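Local coordinates for Lmo1499 protein (PDB 4IIW) that probably acts as a membrane-bound lytic transglycosylase that cleaves nascent peptidoglycan strands endolytically and so terminates their elongation, at residues Val237-Arg249 with Glu306-Phe319. Numbering follows the deposited sequence.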
ATOM      1  N   VAL B 237      20.567  32.264 -41.628  1.00116.94           N
ATOM      2  CA  VAL B 237      20.163  32.754 -42.957  1.00114.01           C
ATOM      3  C   VAL B 237      20.517  34.234 -43.171  1.00109.35           C
ATOM      4  O   VAL B 237      20.543  35.038 -42.215  1.00106.67           O
ATOM      5  CB  VAL B 237      18.646  32.524 -43.240  1.00111.87           C
ATOM      6  CG1 VAL B 237      18.230  33.197 -44.541  1.00109.34           C
ATOM      7  CG2 VAL B 237      18.344  31.036 -43.295  1.00115.60           C
ATOM      8  N   ASP B 238      20.817  34.565 -44.430  1.00106.62           N
ATOM      9  CA  ASP B 238      21.146  35.922 -44.824  1.00102.64           C
ATOM     10  C   ASP B 238      19.833  36.699 -44.968  1.00 96.01           C
ATOM     11  O   ASP B 238      19.115  36.589 -45.962  1.00 94.33           O
ATOM     12  CB  ASP B 238      21.957  35.931 -46.125  1.00105.84           C
ATOM     13  CG  ASP B 238      22.368  37.338 -46.559  1.00106.10           C
ATOM     14  OD1 ASP B 238      23.012  37.467 -47.629  1.00110.37           O
ATOM     15  OD2 ASP B 238      22.046  38.313 -45.842  1.00102.03           O
ATOM     16  N   ARG B 239      19.539  37.480 -43.939  1.00 90.39           N
ATOM     17  CA  ARG B 239      18.334  38.273 -43.864  1.00 84.30           C
ATOM     18  C   ARG B 239      18.293  39.419 -44.864  1.00 80.19           C
ATOM     19  O   ARG B 239      17.228  39.872 -45.237  1.00 77.56           O
ATOM     20  CB  ARG B 239      18.196  38.805 -42.447  1.00 83.05           C
ATOM     21  CG  ARG B 239      17.883  37.716 -41.404  1.00 86.10           C
ATOM     22  CD  ARG B 239      17.993  38.273 -39.992  1.00 87.81           C
ATOM     23  NE  ARG B 239      17.087  37.641 -39.027  1.00 90.93           N
ATOM     24  CZ  ARG B 239      17.412  36.698 -38.142  1.00 94.48           C
ATOM     25  NH1 ARG B 239      18.657  36.216 -38.052  1.00 96.11           N
ATOM     26  NH2 ARG B 239      16.463  36.240 -37.328  1.00 94.52           N
ATOM     27  N   LYS B 240      19.446  39.895 -45.297  1.00 79.42           N
ATOM     28  CA  LYS B 240      19.474  40.965 -46.281  1.00 77.81           C
ATOM     29  C   LYS B 240      18.992  40.490 -47.666  1.00 76.77           C
ATOM     30  O   LYS B 240      18.591  41.313 -48.485  1.00 74.53           O
ATOM     31  CB  LYS B 240      20.861  41.595 -46.366  1.00 79.88           C
ATOM     32  CG  LYS B 240      21.230  42.349 -45.126  1.00 81.12           C
ATOM     33  CD  LYS B 240      22.615  42.962 -45.212  1.00 86.31           C
ATOM     34  CE  LYS B 240      22.987  43.632 -43.893  1.00 87.84           C
ATOM     35  NZ  LYS B 240      24.405  44.103 -43.884  1.00 92.86           N
HETATM   36  N   MSE B 241      19.065  39.181 -47.930  1.00 76.99           N
HETATM   37  CA  MSE B 241      18.550  38.612 -49.176  1.00 77.53           C
HETATM   38  C   MSE B 241      17.058  38.425 -49.023  1.00 73.82           C
HETATM   39  O   MSE B 241      16.295  38.710 -49.938  1.00 72.84           O
HETATM   40  CB  MSE B 241      19.193  37.265 -49.528  1.00 81.98           C
HETATM   41  CG  MSE B 241      20.520  37.342 -50.261  1.00 87.04           C
HETATM   42 SE   MSE B 241      20.338  38.171 -52.010  0.69 93.15          SE
HETATM   43  CE  MSE B 241      22.194  37.918 -52.582  1.00 98.06           C
ATOM     44  N   ILE B 242      16.635  37.936 -47.869  1.00 71.68           N
ATOM     45  CA  ILE B 242      15.215  37.794 -47.621  1.00 69.78           C
ATOM     46  C   ILE B 242      14.557  39.154 -47.815  1.00 66.95           C
ATOM     47  O   ILE B 242      13.523  39.270 -48.477  1.00 65.49           O
ATOM     48  CB  ILE B 242      14.929  37.291 -46.214  1.00 69.22           C
ATOM     49  CG1 ILE B 242      15.390  35.839 -46.080  1.00 74.61           C
ATOM     50  CG2 ILE B 242      13.436  37.385 -45.899  1.00 65.08           C
ATOM     51  CD1 ILE B 242      15.305  35.294 -44.635  1.00 79.07           C
ATOM     52  N   ALA B 243      15.169  40.187 -47.254  1.00 65.69           N
ATOM     53  CA  ALA B 243      14.624  41.525 -47.400  1.00 64.99           C
ATOM     54  C   ALA B 243      14.550  41.942 -48.873  1.00 66.36           C
ATOM     55  O   ALA B 243      13.548  42.514 -49.301  1.00 66.38           O
ATOM     56  CB  ALA B 243      15.430  42.528 -46.599  1.00 64.71           C
ATOM     57  N   SER B 244      15.576  41.633 -49.662  1.00 68.60           N
ATOM     58  CA  SER B 244      15.570  42.049 -51.062  1.00 70.77           C
ATOM     59  C   SER B 244      14.440  41.400 -51.834  1.00 70.49           C
ATOM     60  O   SER B 244      13.856  42.028 -52.708  1.00 71.23           O
ATOM     61  CB  SER B 244      16.889  41.750 -51.750  1.00 73.91           C
ATOM     62  OG  SER B 244      17.049  40.370 -51.957  1.00 80.34           O
ATOM     63  N   VAL B 245      14.134  40.144 -51.524  1.00 70.16           N
ATOM     64  CA  VAL B 245      13.034  39.469 -52.194  1.00 69.37           C
ATOM     65  C   VAL B 245      11.760  40.255 -51.959  1.00 67.08           C
ATOM     66  O   VAL B 245      11.051  40.609 -52.902  1.00 66.99           O
ATOM     67  CB  VAL B 245      12.807  38.054 -51.675  1.00 69.91           C
ATOM     68  CG1 VAL B 245      11.456  37.548 -52.126  1.00 68.89           C
ATOM     69  CG2 VAL B 245      13.915  37.130 -52.136  1.00 73.15           C
ATOM     70  N   PHE B 246      11.478  40.546 -50.697  1.00 64.86           N
ATOM     71  CA  PHE B 246      10.263  41.263 -50.375  1.00 62.88           C
ATOM     72  C   PHE B 246      10.204  42.611 -51.069  1.00 62.82           C
ATOM     73  O   PHE B 246       9.191  42.940 -51.681  1.00 62.80           O
ATOM     74  CB  PHE B 246      10.066  41.404 -48.878  1.00 60.55           C
ATOM     75  CG  PHE B 246       9.773  40.101 -48.173  1.00 63.55           C
ATOM     76  CD1 PHE B 246       8.863  39.193 -48.702  1.00 66.39           C
ATOM     77  CD2 PHE B 246      10.333  39.822 -46.937  1.00 64.03           C
ATOM     78  CE1 PHE B 246       8.571  38.005 -48.044  1.00 64.36           C
ATOM     79  CE2 PHE B 246      10.031  38.650 -46.274  1.00 64.80           C
ATOM     80  CZ  PHE B 246       9.146  37.738 -46.838  1.00 64.89           C
ATOM     81  N   TYR B 247      11.273  43.389 -51.008  1.00 63.26           N
ATOM     82  CA  TYR B 247      11.247  44.669 -51.702  1.00 63.89           C
ATOM     83  C   TYR B 247      11.002  44.453 -53.207  1.00 66.05           C
ATOM     84  O   TYR B 247      10.183  45.151 -53.819  1.00 66.20           O
ATOM     85  CB  TYR B 247      12.500  45.511 -51.421  1.00 63.59           C
ATOM     86  CG  TYR B 247      12.494  46.129 -50.027  1.00 61.99           C
ATOM     87  CD1 TYR B 247      11.573  47.120 -49.690  1.00 61.34           C
ATOM     88  CD2 TYR B 247      13.416  45.742 -49.055  1.00 62.58           C
ATOM     89  CE1 TYR B 247      11.553  47.692 -48.415  1.00 59.56           C
ATOM     90  CE2 TYR B 247      13.412  46.317 -47.779  1.00 58.86           C
ATOM     91  CZ  TYR B 247      12.474  47.287 -47.469  1.00 61.24           C
ATOM     92  OH  TYR B 247      12.451  47.860 -46.212  1.00 62.30           O
ATOM     93  N   ASN B 248      11.668  43.464 -53.791  1.00 67.95           N
ATOM     94  CA  ASN B 248      11.497  43.184 -55.209  1.00 70.08           C
ATOM     95  C   ASN B 248      10.044  42.907 -55.528  1.00 70.84           C
ATOM     96  O   ASN B 248       9.498  43.467 -56.487  1.00 72.26           O
ATOM     97  CB  ASN B 248      12.361  42.010 -55.664  1.00 71.96           C
ATOM     98  CG  ASN B 248      13.835  42.348 -55.712  1.00 71.99           C
ATOM     99  OD1 ASN B 248      14.223  43.499 -55.557  1.00 68.68           O
ATOM    100  ND2 ASN B 248      14.666  41.339 -55.955  1.00 73.43           N
ATOM    101  N   ARG B 249       9.409  42.060 -54.722  1.00 70.31           N
ATOM    102  CA  ARG B 249       7.995  41.726 -54.940  1.00 70.69           C
ATOM    103  C   ARG B 249       7.121  42.969 -54.822  1.00 69.64           C
ATOM    104  O   ARG B 249       6.196  43.205 -55.622  1.00 70.47           O
ATOM    105  CB  ARG B 249       7.513  40.672 -53.941  1.00 69.73           C
ATOM    106  CG  ARG B 249       8.132  39.307 -54.153  1.00 73.45           C
ATOM    107  CD  ARG B 249       7.319  38.212 -53.483  1.00 75.26           C
ATOM    108  NE  ARG B 249       7.733  36.887 -53.942  1.00 77.88           N
ATOM    109  CZ  ARG B 249       6.989  35.783 -53.851  1.00 82.41           C
ATOM    110  NH1 ARG B 249       5.764  35.822 -53.329  1.00 81.77           N
ATOM    111  NH2 ARG B 249       7.460  34.631 -54.313  1.00 86.31           N
ATOM    112  N   GLU B 306      18.442  45.792 -39.546  1.00 64.50           N
ATOM    113  CA  GLU B 306      19.435  46.149 -40.571  1.00 68.01           C
ATOM    114  C   GLU B 306      18.997  45.691 -41.947  1.00 66.41           C
ATOM    115  O   GLU B 306      19.163  46.410 -42.924  1.00 66.79           O
ATOM    116  CB  GLU B 306      20.816  45.530 -40.318  1.00 72.85           C
ATOM    117  CG  GLU B 306      21.915  46.486 -39.866  1.00 79.98           C
ATOM    118  CD  GLU B 306      23.309  45.943 -40.227  1.00 93.74           C
ATOM    119  OE1 GLU B 306      24.277  46.740 -40.309  1.00104.00           O
ATOM    120  OE2 GLU B 306      23.431  44.717 -40.467  1.00 98.35           O
ATOM    121  N   ALA B 307      18.473  44.476 -42.022  1.00 65.00           N
ATOM    122  CA  ALA B 307      18.016  43.926 -43.284  1.00 65.28           C
ATOM    123  C   ALA B 307      16.932  44.801 -43.913  1.00 63.40           C
ATOM    124  O   ALA B 307      16.924  45.016 -45.124  1.00 64.33           O
ATOM    125  CB  ALA B 307      17.511  42.509 -43.092  1.00 64.64           C
ATOM    126  N   ALA B 308      16.040  45.324 -43.084  1.00 60.75           N
ATOM    127  CA  ALA B 308      14.937  46.138 -43.573  1.00 59.60           C
ATOM    128  C   ALA B 308      15.435  47.436 -44.179  1.00 61.31           C
ATOM    129  O   ALA B 308      14.940  47.854 -45.206  1.00 61.25           O
ATOM    130  CB  ALA B 308      13.918  46.429 -42.432  1.00 57.49           C
ATOM    131  N   LEU B 309      16.406  48.072 -43.535  1.00 63.58           N
ATOM    132  CA  LEU B 309      16.955  49.337 -44.020  1.00 66.28           C
ATOM    133  C   LEU B 309      18.062  49.193 -45.052  1.00 68.71           C
ATOM    134  O   LEU B 309      18.243  50.077 -45.884  1.00 70.12           O
ATOM    135  CB  LEU B 309      17.503  50.162 -42.854  1.00 68.04           C
ATOM    136  CG  LEU B 309      16.476  50.765 -41.911  1.00 67.65           C
ATOM    137  CD1 LEU B 309      17.194  51.590 -40.864  1.00 69.47           C
ATOM    138  CD2 LEU B 309      15.481  51.629 -42.693  1.00 69.33           C
ATOM    139  N   TYR B 310      18.803  48.093 -44.987  1.00 70.05           N
ATOM    140  CA  TYR B 310      19.935  47.868 -45.880  1.00 73.56           C
ATOM    141  C   TYR B 310      19.866  46.521 -46.565  1.00 73.45           C
ATOM    142  O   TYR B 310      20.684  45.653 -46.321  1.00 75.28           O
ATOM    143  CB  TYR B 310      21.236  47.946 -45.090  1.00 76.43           C
ATOM    144  CG  TYR B 310      21.463  49.262 -44.395  1.00 77.59           C
ATOM    145  CD1 TYR B 310      21.149  49.422 -43.052  1.00 74.38           C
ATOM    146  CD2 TYR B 310      22.006  50.345 -45.081  1.00 80.90           C
ATOM    147  CE1 TYR B 310      21.371  50.624 -42.404  1.00 75.33           C
ATOM    148  CE2 TYR B 310      22.227  51.553 -44.445  1.00 81.42           C
ATOM    149  CZ  TYR B 310      21.906  51.683 -43.108  1.00 78.99           C
ATOM    150  OH  TYR B 310      22.122  52.874 -42.475  1.00 80.84           O
ATOM    151  N   PRO B 311      18.889  46.342 -47.442  1.00 73.12           N
ATOM    152  CA  PRO B 311      18.789  45.065 -48.136  1.00 74.33           C
ATOM    153  C   PRO B 311      19.828  44.946 -49.234  1.00 78.61           C
ATOM    154  O   PRO B 311      20.490  45.932 -49.555  1.00 80.65           O
ATOM    155  CB  PRO B 311      17.380  45.104 -48.740  1.00 71.78           C
ATOM    156  CG  PRO B 311      17.069  46.541 -48.882  1.00 72.16           C
ATOM    157  CD  PRO B 311      17.816  47.275 -47.817  1.00 71.38           C
ATOM    158  N   GLU B 312      19.979  43.747 -49.792  1.00 80.07           N
ATOM    159  CA  GLU B 312      20.903  43.552 -50.888  1.00 84.66           C
ATOM    160  C   GLU B 312      20.198  43.813 -52.220  1.00 84.86           C
ATOM    161  O   GLU B 312      19.007  43.549 -52.371  1.00 82.23           O
ATOM    162  CB  GLU B 312      21.502  42.148 -50.864  1.00 87.63           C
ATOM    163  CG  GLU B 312      22.341  41.871 -49.626  1.00 90.85           C
ATOM    164  CD  GLU B 312      23.226  40.644 -49.765  1.00 97.11           C
ATOM    165  OE1 GLU B 312      23.393  40.157 -50.905  1.00102.07           O
ATOM    166  OE2 GLU B 312      23.767  40.175 -48.737  1.00 97.18           O
ATOM    167  N   LYS B 313      20.942  44.349 -53.180  1.00 88.22           N
ATOM    168  CA  LYS B 313      20.400  44.641 -54.496  1.00 89.36           C
ATOM    169  C   LYS B 313      20.489  43.346 -55.270  1.00 90.54           C
ATOM    170  O   LYS B 313      21.589  42.876 -55.544  1.00 94.29           O
ATOM    171  CB  LYS B 313      21.226  45.743 -55.186  1.00 93.63           C
ATOM    172  CG  LYS B 313      21.365  47.064 -54.370  1.00 94.26           C
ATOM    173  CD  LYS B 313      20.038  47.856 -54.223  1.00 91.60           C
ATOM    174  CE  LYS B 313      19.582  48.460 -55.569  1.00 95.13           C
ATOM    175  NZ  LYS B 313      18.374  49.329 -55.468  1.00 89.30           N
ATOM    176  N   SER B 314      19.347  42.744 -55.596  1.00 87.81           N
ATOM    177  CA  SER B 314      19.354  41.480 -56.343  1.00 89.60           C
ATOM    178  C   SER B 314      18.085  41.254 -57.168  1.00 88.72           C
ATOM    179  O   SER B 314      17.098  41.983 -57.037  1.00 85.95           O
ATOM    180  CB  SER B 314      19.547  40.298 -55.395  1.00 88.31           C
ATOM    181  OG  SER B 314      18.362  40.047 -54.670  1.00 84.40           O
ATOM    182  N   ASP B 315      18.127  40.215 -58.000  1.00 91.25           N
ATOM    183  CA  ASP B 315      17.010  39.845 -58.868  1.00 91.09           C
ATOM    184  C   ASP B 315      16.188  38.668 -58.330  1.00 88.83           C
ATOM    185  O   ASP B 315      15.406  38.070 -59.066  1.00 90.26           O
ATOM    186  CB  ASP B 315      17.555  39.481 -60.253  1.00 96.61           C
ATOM    187  CG  ASP B 315      18.293  40.627 -60.903  1.00 99.67           C
ATOM    188  OD1 ASP B 315      17.827  41.778 -60.771  1.00 96.09           O
ATOM    189  OD2 ASP B 315      19.326  40.375 -61.563  1.00105.98           O
ATOM    190  N   TYR B 316      16.341  38.336 -57.054  1.00 86.15           N
ATOM    191  CA  TYR B 316      15.612  37.200 -56.497  1.00 84.93           C
ATOM    192  C   TYR B 316      14.184  37.594 -56.127  1.00 79.78           C
ATOM    193  O   TYR B 316      13.949  38.664 -55.588  1.00 76.95           O
ATOM    194  CB  TYR B 316      16.369  36.593 -55.304  1.00 84.98           C
ATOM    195  CG  TYR B 316      17.779  36.134 -55.662  1.00 90.78           C
ATOM    196  CD1 TYR B 316      17.988  35.025 -56.484  1.00 94.61           C
ATOM    197  CD2 TYR B 316      18.901  36.802 -55.168  1.00 93.39           C
ATOM    198  CE1 TYR B 316      19.274  34.605 -56.816  1.00 98.80           C
ATOM    199  CE2 TYR B 316      20.196  36.384 -55.495  1.00 97.39           C
ATOM    200  CZ  TYR B 316      20.373  35.287 -56.318  1.00100.16           C
ATOM    201  OH  TYR B 316      21.650  34.875 -56.640  1.00103.60           O
ATOM    202  N   LEU B 317      13.236  36.725 -56.459  1.00 79.44           N
ATOM    203  CA  LEU B 317      11.820  36.954 -56.185  1.00 75.78           C
ATOM    204  C   LEU B 317      11.183  35.804 -55.394  1.00 74.66           C
ATOM    205  O   LEU B 317      10.012  35.894 -55.016  1.00 73.52           O
ATOM    206  CB  LEU B 317      11.056  37.137 -57.503  1.00 78.18           C
ATOM    207  CG  LEU B 317      11.466  38.316 -58.395  1.00 78.61           C
ATOM    208  CD1 LEU B 317      10.704  38.305 -59.711  1.00 79.09           C
ATOM    209  CD2 LEU B 317      11.235  39.614 -57.664  1.00 75.77           C
ATOM    210  N   TYR B 318      11.935  34.727 -55.161  1.00 75.33           N
ATOM    211  CA  TYR B 318      11.436  33.572 -54.403  1.00 74.45           C
ATOM    212  C   TYR B 318      12.501  33.046 -53.429  1.00 72.66           C
ATOM    213  O   TYR B 318      13.698  33.252 -53.626  1.00 75.46           O
ATOM    214  CB  TYR B 318      11.037  32.438 -55.355  1.00 78.51           C
ATOM    215  CG  TYR B 318      10.023  32.817 -56.410  1.00 80.60           C
ATOM    216  CD1 TYR B 318       8.658  32.626 -56.201  1.00 81.09           C
ATOM    217  CD2 TYR B 318      10.432  33.354 -57.630  1.00 84.48           C
ATOM    218  CE1 TYR B 318       7.725  32.981 -57.170  1.00 81.90           C
ATOM    219  CE2 TYR B 318       9.510  33.707 -58.608  1.00 84.93           C
ATOM    220  CZ  TYR B 318       8.162  33.521 -58.374  1.00 85.07           C
ATOM    221  OH  TYR B 318       7.261  33.879 -59.350  1.00 87.16           O
ATOM    222  N   PHE B 319      12.067  32.369 -52.376  1.00107.72           N
ATOM    223  CA  PHE B 319      13.006  31.765 -51.447  1.00105.41           C
ATOM    224  C   PHE B 319      12.365  30.581 -50.767  1.00106.32           C
ATOM    225  O   PHE B 319      11.156  30.560 -50.551  1.00106.10           O
ATOM    226  CB  PHE B 319      13.537  32.777 -50.421  1.00105.01           C
ATOM    227  CG  PHE B 319      12.493  33.330 -49.481  1.00102.99           C
ATOM    228  CD1 PHE B 319      12.197  32.682 -48.289  1.00104.15           C
ATOM    229  CD2 PHE B 319      11.841  34.521 -49.766  1.00100.18           C
ATOM    230  CE1 PHE B 319      11.251  33.199 -47.408  1.00105.69           C
ATOM    231  CE2 PHE B 319      10.897  35.038 -48.895  1.00102.49           C
ATOM    232  CZ  PHE B 319      10.603  34.374 -47.710  1.00104.58           C
TER
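With CG turned away from its own carbonyl carbon (chi1 -72°), Asn248 points its amide at the 306-319 chain. There ND2 spends both hydrogens, on Ser314 O (2.7 Å) and Tyr316 O. Asparagine suits this place because its short, planar amide can hold two carbonyls at once. One residue on, extended Arg249 grips Leu317 O side-on through NE (2.7 Å) and NH2, the oxygen lying in the guanidinium plane; NH1 is held elsewhere in the chain. Ser314 OG donates to Ser244 OG (3.0 Å), which in turn donates a hydrogen bond to Met241 O of its own helix. Farther toward the helix start, Glu312 N bonds to Lys240 O (3.1 Å), and small Ala243 lets Ala307 pack close. Its length lets Tyr247 OH donate to Ala308 O (2.7 Å). The edge of Phe319 meets the face of Phe246 in an offset edge-to-face (T-shaped) pair, planes at 85°, and Val245 CG1 packs at the edge of the Phe319 ring. The irregular link between helix 302-309 and strand 318-321 is thus strapped along helix 239-251, and the side chain of Phe319 lies about 4 Å from that of Glu232, predicted to be important for catalytic activity in this YceG-like (MltG) domain.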